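Local atomic coordinates of 4-hydroxy-3-methylbut-2-enyl diphosphate reductase (Aquifex aeolicus, PDB entry 3DNF), a protein that catalyses the last step of the non-mevalonate isoprenoid pathway, reductively converting (E)-4-hydroxy-3-methylbut-2-enyl diphosphate into isopentenyl and dimethylallyl diphosphates with an iron-sulfur cluster. Residues B[4-9]-B[269-274]; B[140-145]-B[150-155]; B[258-263]-B[276-281]. All blocks are in the same frame, centred on the assembly; numbering follows the deposited sequence. Where two conformers were deposited one is given.

How the interactions relate
Interactions 1 and 3 belong to one lobe and use the same helix, 268-281, on the same parallel sheet; interaction 2 lies across the chain's centre, about 42 Å from interaction 1, centre to centre. Interaction 3 is buried: the inner strand 257-262 meets the C-terminal turns of the helix through aliphatic groups alone. Interaction 1 sits at the edge strand 3-6, partly buried, and mixes an isoleucine pair with the flank of an exposed glutamate. Backbone hydrogen bonds from I5 N to V258 O and from A7 N to I260 O join the two. Interaction 2 packs another sheet's edge strand on the following connection, buried and apolar between segments, with a salt bridge inside 150-155.

Interaction 1: residues B[4-9]-B[269-274]; sequences IIIAEH and WIIEQV
I6 meets I271 and E272 where helix 268-281 packs on one face of a four-stranded parallel sheet, at edge strand 3-6, an alpha/beta packing. The nearest aliphatic approach is between I6 CD1 and I271 CG2, at 3.9 Å. I6 CG2 lies almost as close, 4.0 Å from the same I271 CG2, so a single methyl of the helix rests in the fork made by the two branches of I6. The side chains cross obliquely. In I271, with chi1 at -55°, CG1 lies opposite the carbonyl carbon, and CG2 is left opposite the backbone N, facing the strand.

E272 approaches from its own direction, at about a right angle to I6. Its CB points away from the strand, but a bend at chi2 (-54°) folds the chain back and brings OE2 to 3.6 Å from I6 CD1. This is van der Waals contact of a carboxylate oxygen with a methyl group; no hydrogen bond joins the two segments.

Further out, I271 also packs on I260 and A262 of the neighbouring strand 257-262, to which I5, and A7 just after the end of strand 3-6, are hydrogen-bonded. I5 turns to the other side of the sheet, where it and A7 touch L206 of helix 195-206. S265, predicted to bind the substrate, lies about 10 Å from I271, side chain to side chain. Along the helix, the carbonyl oxygen of E272 accepts a hydrogen bond from S276 OG.

Interaction 2: residues B[140-145]-B[150-155]; sequences KGIVVE and IGEALK
The carboxylate of E152, whose CB packs against I142 CD1, is met at OE1 by K155 NZ, which arrives on the syn side about 30° out of the carboxylate plane. This hydrogen-bonded salt bridge is short, 2.6 Å from NZ to OE1, and ties together two residues one turn apart. It lies wholly within 150-155, part of the crossover connection of a parallel alpha/beta sheet: the chain leaves edge strand 141-144, passes over strand 115-119 and enters strand 158-163 beyond it. Residues 152-155 of that connection have helical backbone angles.

Beneath the charged pair the contact is apolar, and no hydrogen bond joins the two segments. I142 directs its CB toward the connection and holds CG1 between the backbone N and the carbonyl carbon (chi1 56°), so that CD1 is carried up to the backbone between E152 and A153. The methyl lies 4.1 Å from E152 CB and 4.0 Å from the backbone N of A153, with A153 CB a little farther off. E152 then takes its carboxylate away from the strand, leaving its CB as the part that packs on I142.

At the other end of the contact V144 grips I150 with both of its methyls. I150 CG2 is 3.7 Å from V144 CG1 and 3.8 Å from V144 CG2, seated in the valine fork, while the longer branch of I150 leads away. V144 is covered as well by F171 and V175 of helix 169-182, and A153 rests on F115 and V117 of strand 115-119. V143 faces the other side of the sheet, toward helix 125-136. Just before I150, D149 OD2 accepts a hydrogen bond from the backbone N of E145.

Interaction 3: residues B[258-263]-B[276-281]; sequences VGISAG and SRIQEI
Strand 257-262 and helix 268-281 pass each other with V258 and I278 as the nearest residues, 8.6 Å between their CA atoms, a spacing bridged by side chains alone. The two form the last beta-alpha unit of the chain, the helix packed back on the strand that precedes it. V258 and I260 stand on the same face of the strand, separated by G259, and both direct their CB toward the helix. I278 answers from the helix. Its CG1 lies opposite the carbonyl carbon (chi1 -69°) and the chain then runs out nearly straight (chi2 167°), which extends CD1 down to the strand.

That terminal methyl touches both strand residues. I278 CD1 is 3.8 Å from I260 CD1, the two isoleucine ends meeting tip to tip, and 4.0 Å from V258 CG1. The shorter branch of I278 adds a looser approach, with CG2 at 4.2 Å from V258 CG2. One helix residue thus spans two positions of the strand. L247 and F252 pack on I278 as well, and I260 also touches V274 and K275 of the helix; all three contact residues are buried.

The polar groups of this helix segment keep clear of the strand. R277 and E280 pair on the helix, E280 OE2 lying 3.2 Å from R277 NH2 but above the guanidinium plane, an attraction of charges without a directed N-H bond. I281 CG1 borders the guanidinium at its edge. The strand is an inner one, hydrogen-bonded to strand 3-6 on one side and to strand 212-216 on the other. With no hydrogen bond or charge pair between strand and helix, the contact rests on the fit and burial of aliphatic groups.

Interaction 1: residues B[4-9]-B[269-274]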
loop_
_atom_site.group_PDB
_atom_site.type_symbol
_atom_site.label_atom_id
_atom_site.label_comp_id
_atom_site.label_asym_id
_atom_site.label_seq_id
_atom_site.Cartn_x
_atom_site.Cartn_y
_atom_site.Cartn_z
ATOM N N ILE B 4 -25.247 17.519 -31.175
ATOM C CA ILE B 4 -24.041 16.690 -31.044
ATOM C C ILE B 4 -23.212 17.183 -29.873
ATOM O O ILE B 4 -22.831 18.349 -29.834
ATOM C CB ILE B 4 -23.141 16.745 -32.308
ATOM C CG1 ILE B 4 -23.961 16.984 -33.585
ATOM C CG2 ILE B 4 -22.263 15.494 -32.400
ATOM C CD1 ILE B 4 -24.254 18.464 -33.871
ATOM N N ILE B 5 -22.928 16.303 -28.923
ATOM C CA ILE B 5 -22.062 16.680 -27.816
ATOM C C ILE B 5 -20.794 15.831 -27.790
ATOM O O ILE B 5 -20.840 14.606 -27.673
ATOM C CB ILE B 5 -22.798 16.691 -26.448
ATOM C CG1 ILE B 5 -21.843 17.096 -25.318
ATOM C CG2 ILE B 5 -23.467 15.347 -26.179
ATOM C CD1 ILE B 5 -22.515 17.653 -24.078
ATOM N N ILE B 6 -19.663 16.508 -27.930
ATOM C CA ILE B 6 -18.361 15.864 -27.782
ATOM C C ILE B 6 -18.051 15.806 -26.292
ATOM O O ILE B 6 -18.031 16.837 -25.616
ATOM C CB ILE B 6 -17.248 16.606 -28.572
ATOM C CG1 ILE B 6 -17.582 16.611 -30.066
ATOM C CG2 ILE B 6 -15.875 15.953 -28.327
ATOM C CD1 ILE B 6 -16.780 17.595 -30.881
ATOM N N ALA B 7 -17.851 14.591 -25.788
ATOM C CA ALA B 7 -17.559 14.362 -24.374
ATOM C C ALA B 7 -16.298 15.105 -23.946
ATOM O O ALA B 7 -15.324 15.199 -24.702
ATOM C CB ALA B 7 -17.416 12.865 -24.090
ATOM N N GLU B 8 -16.335 15.638 -22.732
ATOM C CA GLU B 8 -15.161 16.254 -22.158
ATOM C C GLU B 8 -14.022 15.231 -22.060
ATOM O O GLU B 8 -14.250 14.066 -21.706
ATOM C CB GLU B 8 -15.484 16.829 -20.791
ATOM C CG GLU B 8 -14.597 17.990 -20.433
ATOM C CD GLU B 8 -14.691 18.368 -18.967
ATOM O OE1 GLU B 8 -15.668 17.951 -18.307
ATOM O OE2 GLU B 8 -13.778 19.078 -18.476
ATOM N N HIS B 9 -12.810 15.664 -22.408
ATOM C CA HIS B 9 -11.608 14.803 -22.398
ATOM C C HIS B 9 -11.509 13.786 -23.554
ATOM O O HIS B 9 -10.579 12.969 -23.556
ATOM C CB HIS B 9 -11.408 14.085 -21.048
ATOM C CG HIS B 9 -11.558 14.981 -19.862
ATOM N ND1 HIS B 9 -10.692 16.023 -19.605
ATOM C CD2 HIS B 9 -12.488 15.011 -18.879
ATOM C CE1 HIS B 9 -11.087 16.656 -18.513
ATOM N NE2 HIS B 9 -12.167 16.055 -18.049
ATOM N N TRP B 269 -8.909 16.710 -35.097
ATOM C CA TRP B 269 -9.383 16.858 -36.476
ATOM C C TRP B 269 -10.174 15.644 -36.944
ATOM O O TRP B 269 -11.056 15.770 -37.804
ATOM C CB TRP B 269 -8.252 17.193 -37.458
ATOM C CG TRP B 269 -7.227 16.141 -37.641
ATOM C CD1 TRP B 269 -6.063 16.018 -36.943
ATOM C CD2 TRP B 269 -7.230 15.079 -38.607
ATOM N NE1 TRP B 269 -5.349 14.954 -37.399
ATOM C CE2 TRP B 269 -6.034 14.350 -38.418
ATOM C CE3 TRP B 269 -8.120 14.672 -39.609
ATOM C CZ2 TRP B 269 -5.708 13.233 -39.191
ATOM C CZ3 TRP B 269 -7.797 13.562 -40.373
ATOM C CH2 TRP B 269 -6.596 12.859 -40.168
ATOM N N ILE B 270 -9.858 14.476 -36.386
ATOM C CA ILE B 270 -10.648 13.266 -36.671
ATOM C C ILE B 270 -12.021 13.359 -35.990
ATOM O O ILE B 270 -13.029 13.044 -36.613
ATOM C CB ILE B 270 -9.894 11.952 -36.333
ATOM C CG1 ILE B 270 -8.787 11.726 -37.367
ATOM C CG2 ILE B 270 -10.864 10.740 -36.311
ATOM C CD1 ILE B 270 -7.714 10.688 -36.985
ATOM N N ILE B 271 -12.051 13.790 -34.727
ATOM C CA ILE B 271 -13.319 14.019 -34.017
ATOM C C ILE B 271 -14.237 15.014 -34.751
ATOM O O ILE B 271 -15.458 14.825 -34.802
ATOM C CB ILE B 271 -13.092 14.479 -32.551
ATOM C CG1 ILE B 271 -12.195 13.492 -31.794
ATOM C CG2 ILE B 271 -14.434 14.683 -31.814
ATOM C CD1 ILE B 271 -11.720 14.023 -30.423
ATOM N N GLU B 272 -13.652 16.061 -35.325
ATOM C CA GLU B 272 -14.421 17.030 -36.125
ATOM C C GLU B 272 -14.935 16.437 -37.429
ATOM O O GLU B 272 -16.043 16.768 -37.866
ATOM C CB GLU B 272 -13.604 18.298 -36.400
ATOM C CG GLU B 272 -13.217 19.084 -35.137
ATOM C CD GLU B 272 -14.418 19.435 -34.254
ATOM O OE1 GLU B 272 -15.423 19.934 -34.794
ATOM O OE2 GLU B 272 -14.352 19.199 -33.025
ATOM N N GLN B 273 -14.134 15.568 -38.045
ATOM C CA GLN B 273 -14.539 14.847 -39.249
ATOM C C GLN B 273 -15.777 14.006 -38.971
ATOM O O GLN B 273 -16.711 13.980 -39.770
ATOM C CB GLN B 273 -13.413 13.948 -39.753
ATOM C CG GLN B 273 -12.321 14.677 -40.517
ATOM C CD GLN B 273 -11.441 13.750 -41.331
ATOM O OE1 GLN B 273 -10.733 14.200 -42.228
ATOM N NE2 GLN B 273 -11.473 12.454 -41.022
ATOM N N VAL B 274 -15.768 13.327 -37.825
ATOM C CA VAL B 274 -16.895 12.515 -37.383
ATOM C C VAL B 274 -18.136 13.375 -37.071
ATOM O O VAL B 274 -19.243 13.074 -37.538
ATOM C CB VAL B 274 -16.490 11.614 -36.189
ATOM C CG1 VAL B 274 -17.723 10.951 -35.537
ATOM C CG2 VAL B 274 -15.490 10.564 -36.657
#

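Interaction 2: residues B[140-145]-B[150-155]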
loop_
_atom_site.group_PDB
_atom_site.type_symbol
_atom_site.label_atom_id
_atom_site.label_comp_id
_atom_site.label_asym_id
_atom_site.label_seq_id
_atom_site.Cartn_x
_atom_site.Cartn_y
_atom_site.Cartn_z
ATOM N N LYS B 140 18.958 3.408 -6.622
ATOM C CA LYS B 140 18.850 1.996 -6.916
ATOM C C LYS B 140 17.399 1.563 -6.822
ATOM O O LYS B 140 16.607 2.080 -6.015
ATOM C CB LYS B 140 19.766 1.169 -5.996
ATOM C CG LYS B 140 19.446 1.287 -4.537
ATOM C CD LYS B 140 20.542 0.617 -3.676
ATOM C CE LYS B 140 20.088 0.637 -2.218
ATOM N NZ LYS B 140 21.156 0.265 -1.235
ATOM N N GLY B 141 17.036 0.622 -7.675
ATOM C CA GLY B 141 15.623 0.220 -7.721
ATOM C C GLY B 141 15.302 -0.802 -8.794
ATOM O O GLY B 141 16.168 -1.211 -9.594
ATOM N N ILE B 142 14.034 -1.202 -8.823
ATOM C CA ILE B 142 13.560 -2.137 -9.820
ATOM C C ILE B 142 12.209 -1.669 -10.400
ATOM O O ILE B 142 11.545 -0.802 -9.803
ATOM C CB ILE B 142 13.377 -3.547 -9.238
ATOM C CG1 ILE B 142 12.435 -3.506 -8.013
ATOM C CG2 ILE B 142 14.746 -4.182 -8.860
ATOM C CD1 ILE B 142 12.015 -4.868 -7.460
ATOM N N VAL B 143 11.842 -2.308 -11.513
ATOM C CA VAL B 143 10.473 -2.228 -12.077
ATOM C C VAL B 143 9.662 -3.414 -11.588
ATOM O O VAL B 143 10.138 -4.555 -11.608
ATOM C CB VAL B 143 10.482 -2.233 -13.629
ATOM C CG1 VAL B 143 9.012 -2.093 -14.165
ATOM C CG2 VAL B 143 11.351 -1.104 -14.139
ATOM N N VAL B 144 8.450 -3.136 -11.109
ATOM C CA VAL B 144 7.532 -4.175 -10.709
ATOM C C VAL B 144 6.393 -4.218 -11.722
ATOM O O VAL B 144 5.560 -3.307 -11.778
ATOM C CB VAL B 144 7.033 -3.927 -9.233
ATOM C CG1 VAL B 144 5.792 -4.843 -8.925
ATOM C CG2 VAL B 144 8.158 -4.271 -8.239
ATOM N N GLU B 145 6.357 -5.295 -12.517
ATOM C CA GLU B 145 5.339 -5.426 -13.553
ATOM C C GLU B 145 4.296 -6.451 -13.147
ATOM O O GLU B 145 3.118 -6.345 -13.516
ATOM C CB GLU B 145 5.964 -5.773 -14.909
ATOM C CG GLU B 145 4.917 -5.807 -16.005
ATOM C CD GLU B 145 5.490 -5.893 -17.396
ATOM O OE1 GLU B 145 6.713 -5.658 -17.584
ATOM O OE2 GLU B 145 4.679 -6.166 -18.314
ATOM N N ILE B 150 8.299 -8.126 -6.821
ATOM C CA ILE B 150 8.585 -7.379 -5.587
ATOM C C ILE B 150 9.669 -7.973 -4.664
ATOM O O ILE B 150 10.187 -7.276 -3.789
ATOM C CB ILE B 150 7.312 -7.066 -4.764
ATOM C CG1 ILE B 150 6.741 -8.336 -4.134
ATOM C CG2 ILE B 150 6.287 -6.373 -5.624
ATOM C CD1 ILE B 150 5.637 -8.033 -3.121
ATOM N N GLY B 151 9.994 -9.257 -4.861
ATOM C CA GLY B 151 11.020 -9.956 -4.072
ATOM C C GLY B 151 12.249 -9.147 -3.682
ATOM O O GLY B 151 12.617 -9.092 -2.512
ATOM N N GLU B 152 12.899 -8.524 -4.664
ATOM C CA GLU B 152 14.124 -7.773 -4.405
ATOM C C GLU B 152 13.894 -6.540 -3.498
ATOM O O GLU B 152 14.730 -6.227 -2.656
ATOM C CB GLU B 152 14.795 -7.383 -5.722
ATOM C CG GLU B 152 16.150 -6.699 -5.589
ATOM C CD GLU B 152 17.275 -7.662 -5.237
ATOM O OE1 GLU B 152 17.052 -8.898 -5.242
ATOM O OE2 GLU B 152 18.388 -7.168 -4.941
ATOM N N ALA B 153 12.758 -5.854 -3.662
ATOM C CA ALA B 153 12.435 -4.731 -2.808
ATOM C C ALA B 153 12.230 -5.157 -1.346
ATOM O O ALA B 153 12.519 -4.381 -0.437
ATOM C CB ALA B 153 11.172 -3.919 -3.366
ATOM N N LEU B 154 11.769 -6.393 -1.130
ATOM C CA LEU B 154 11.525 -6.895 0.233
ATOM C C LEU B 154 12.808 -7.115 1.044
ATOM O O LEU B 154 12.757 -7.307 2.262
ATOM C CB LEU B 154 10.661 -8.157 0.203
ATOM C CG LEU B 154 9.318 -8.068 -0.545
ATOM C CD1 LEU B 154 8.468 -9.300 -0.223
ATOM C CD2 LEU B 154 8.527 -6.747 -0.268
ATOM N N LYS B 155 13.947 -7.052 0.364
ATOM C CA LYS B 155 15.265 -7.172 0.996
ATOM C C LYS B 155 15.651 -5.873 1.695
ATOM O O LYS B 155 16.572 -5.850 2.505
ATOM C CB LYS B 155 16.321 -7.515 -0.060
ATOM C CG LYS B 155 16.181 -8.904 -0.651
ATOM C CD LYS B 155 17.194 -9.083 -1.763
ATOM C CE LYS B 155 17.120 -10.482 -2.330
ATOM N NZ LYS B 155 18.005 -10.577 -3.531
#

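Interaction 3: residues B[258-263]-B[276-281]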
loop_
_atom_site.group_PDB
_atom_site.type_symbol
_atom_site.label_atom_id
_atom_site.label_comp_id
_atom_site.label_asym_id
_atom_site.label_seq_id
_atom_site.Cartn_x
_atom_site.Cartn_y
_atom_site.Cartn_z
ATOM N N VAL B 258 -26.735 13.149 -29.867
ATOM C CA VAL B 258 -25.612 12.253 -30.180
ATOM C C VAL B 258 -24.411 12.578 -29.296
ATOM O O VAL B 258 -24.014 13.740 -29.177
ATOM C CB VAL B 258 -25.158 12.367 -31.659
ATOM C CG1 VAL B 258 -24.043 11.344 -31.970
ATOM C CG2 VAL B 258 -26.343 12.200 -32.608
ATOM N N GLY B 259 -23.838 11.544 -28.682
ATOM C CA GLY B 259 -22.584 11.682 -27.946
ATOM C C GLY B 259 -21.373 11.159 -28.708
ATOM O O GLY B 259 -21.440 10.114 -29.366
ATOM N N ILE B 260 -20.268 11.898 -28.634
ATOM C CA ILE B 260 -19.006 11.477 -29.247
ATOM C C ILE B 260 -17.877 11.519 -28.232
ATOM O O ILE B 260 -17.669 12.527 -27.531
ATOM C CB ILE B 260 -18.584 12.369 -30.451
ATOM C CG1 ILE B 260 -19.657 12.386 -31.543
ATOM C CG2 ILE B 260 -17.243 11.904 -31.026
ATOM C CD1 ILE B 260 -19.359 13.374 -32.671
ATOM N N SER B 261 -17.136 10.422 -28.154
ATOM C CA SER B 261 -15.834 10.478 -27.514
ATOM C C SER B 261 -14.793 9.777 -28.354
ATOM O O SER B 261 -15.094 9.239 -29.420
ATOM C CB SER B 261 -15.870 9.909 -26.106
ATOM O OG SER B 261 -14.723 10.350 -25.400
ATOM N N ALA B 262 -13.558 9.805 -27.868
ATOM C CA ALA B 262 -12.430 9.233 -28.596
ATOM C C ALA B 262 -11.371 8.791 -27.624
ATOM O O ALA B 262 -11.234 9.390 -26.551
ATOM C CB ALA B 262 -11.845 10.266 -29.557
ATOM N N GLY B 263 -10.618 7.763 -28.021
ATOM C CA GLY B 263 -9.459 7.255 -27.274
ATOM C C GLY B 263 -8.275 8.230 -27.274
ATOM O O GLY B 263 -8.309 9.273 -27.927
ATOM N N SER B 276 -18.976 16.442 -38.141
ATOM C CA SER B 276 -19.637 17.069 -39.286
ATOM C C SER B 276 -20.189 16.070 -40.308
ATOM O O SER B 276 -21.021 16.432 -41.141
ATOM C CB SER B 276 -18.768 18.150 -39.938
ATOM O OG SER B 276 -17.422 17.757 -40.020
ATOM N N ARG B 277 -19.740 14.817 -40.238
ATOM C CA ARG B 277 -20.367 13.751 -41.029
ATOM C C ARG B 277 -21.702 13.368 -40.394
ATOM O O ARG B 277 -22.677 13.108 -41.105
ATOM C CB ARG B 277 -19.418 12.546 -41.221
ATOM C CG ARG B 277 -20.034 11.232 -41.771
ATOM C CD ARG B 277 -21.189 11.405 -42.768
ATOM N NE ARG B 277 -20.803 11.277 -44.168
ATOM C CZ ARG B 277 -21.630 10.906 -45.142
ATOM N NH1 ARG B 277 -22.901 10.616 -44.878
ATOM N NH2 ARG B 277 -21.182 10.819 -46.387
ATOM N N ILE B 278 -21.754 13.358 -39.062
ATOM C CA ILE B 278 -23.020 13.138 -38.342
ATOM C C ILE B 278 -24.025 14.252 -38.659
ATOM O O ILE B 278 -25.206 13.979 -38.891
ATOM C CB ILE B 278 -22.798 12.965 -36.814
ATOM C CG1 ILE B 278 -22.083 11.636 -36.537
ATOM C CG2 ILE B 278 -24.117 13.022 -36.052
ATOM C CD1 ILE B 278 -21.535 11.489 -35.135
ATOM N N GLN B 279 -23.542 15.494 -38.702
ATOM C CA GLN B 279 -24.360 16.641 -39.123
ATOM C C GLN B 279 -24.804 16.560 -40.587
ATOM O O GLN B 279 -25.839 17.120 -40.952
ATOM C CB GLN B 279 -23.625 17.959 -38.865
ATOM C CG GLN B 279 -23.710 18.431 -37.421
ATOM C CD GLN B 279 -22.628 19.431 -37.055
ATOM O OE1 GLN B 279 -21.515 19.384 -37.580
ATOM N NE2 GLN B 279 -22.949 20.340 -36.140
ATOM N N GLU B 280 -24.014 15.866 -41.406
ATOM C CA GLU B 280 -24.329 15.629 -42.814
ATOM C C GLU B 280 -25.352 14.500 -42.977
ATOM O O GLU B 280 -26.123 14.490 -43.939
ATOM C CB GLU B 280 -23.054 15.295 -43.593
ATOM C CG GLU B 280 -23.206 15.395 -45.101
ATOM C CD GLU B 280 -22.401 14.348 -45.842
ATOM O OE1 GLU B 280 -21.159 14.461 -45.876
ATOM O OE2 GLU B 280 -23.018 13.417 -46.401
ATOM N N ILE B 281 -25.339 13.552 -42.041
ATOM C CA ILE B 281 -26.341 12.482 -41.984
ATOM C C ILE B 281 -27.700 13.041 -41.534
ATOM O O ILE B 281 -28.747 12.649 -42.064
ATOM C CB ILE B 281 -25.870 11.304 -41.080
ATOM C CG1 ILE B 281 -24.739 10.533 -41.768
ATOM C CG2 ILE B 281 -27.031 10.358 -40.741
ATOM C CD1 ILE B 281 -24.014 9.559 -40.869
#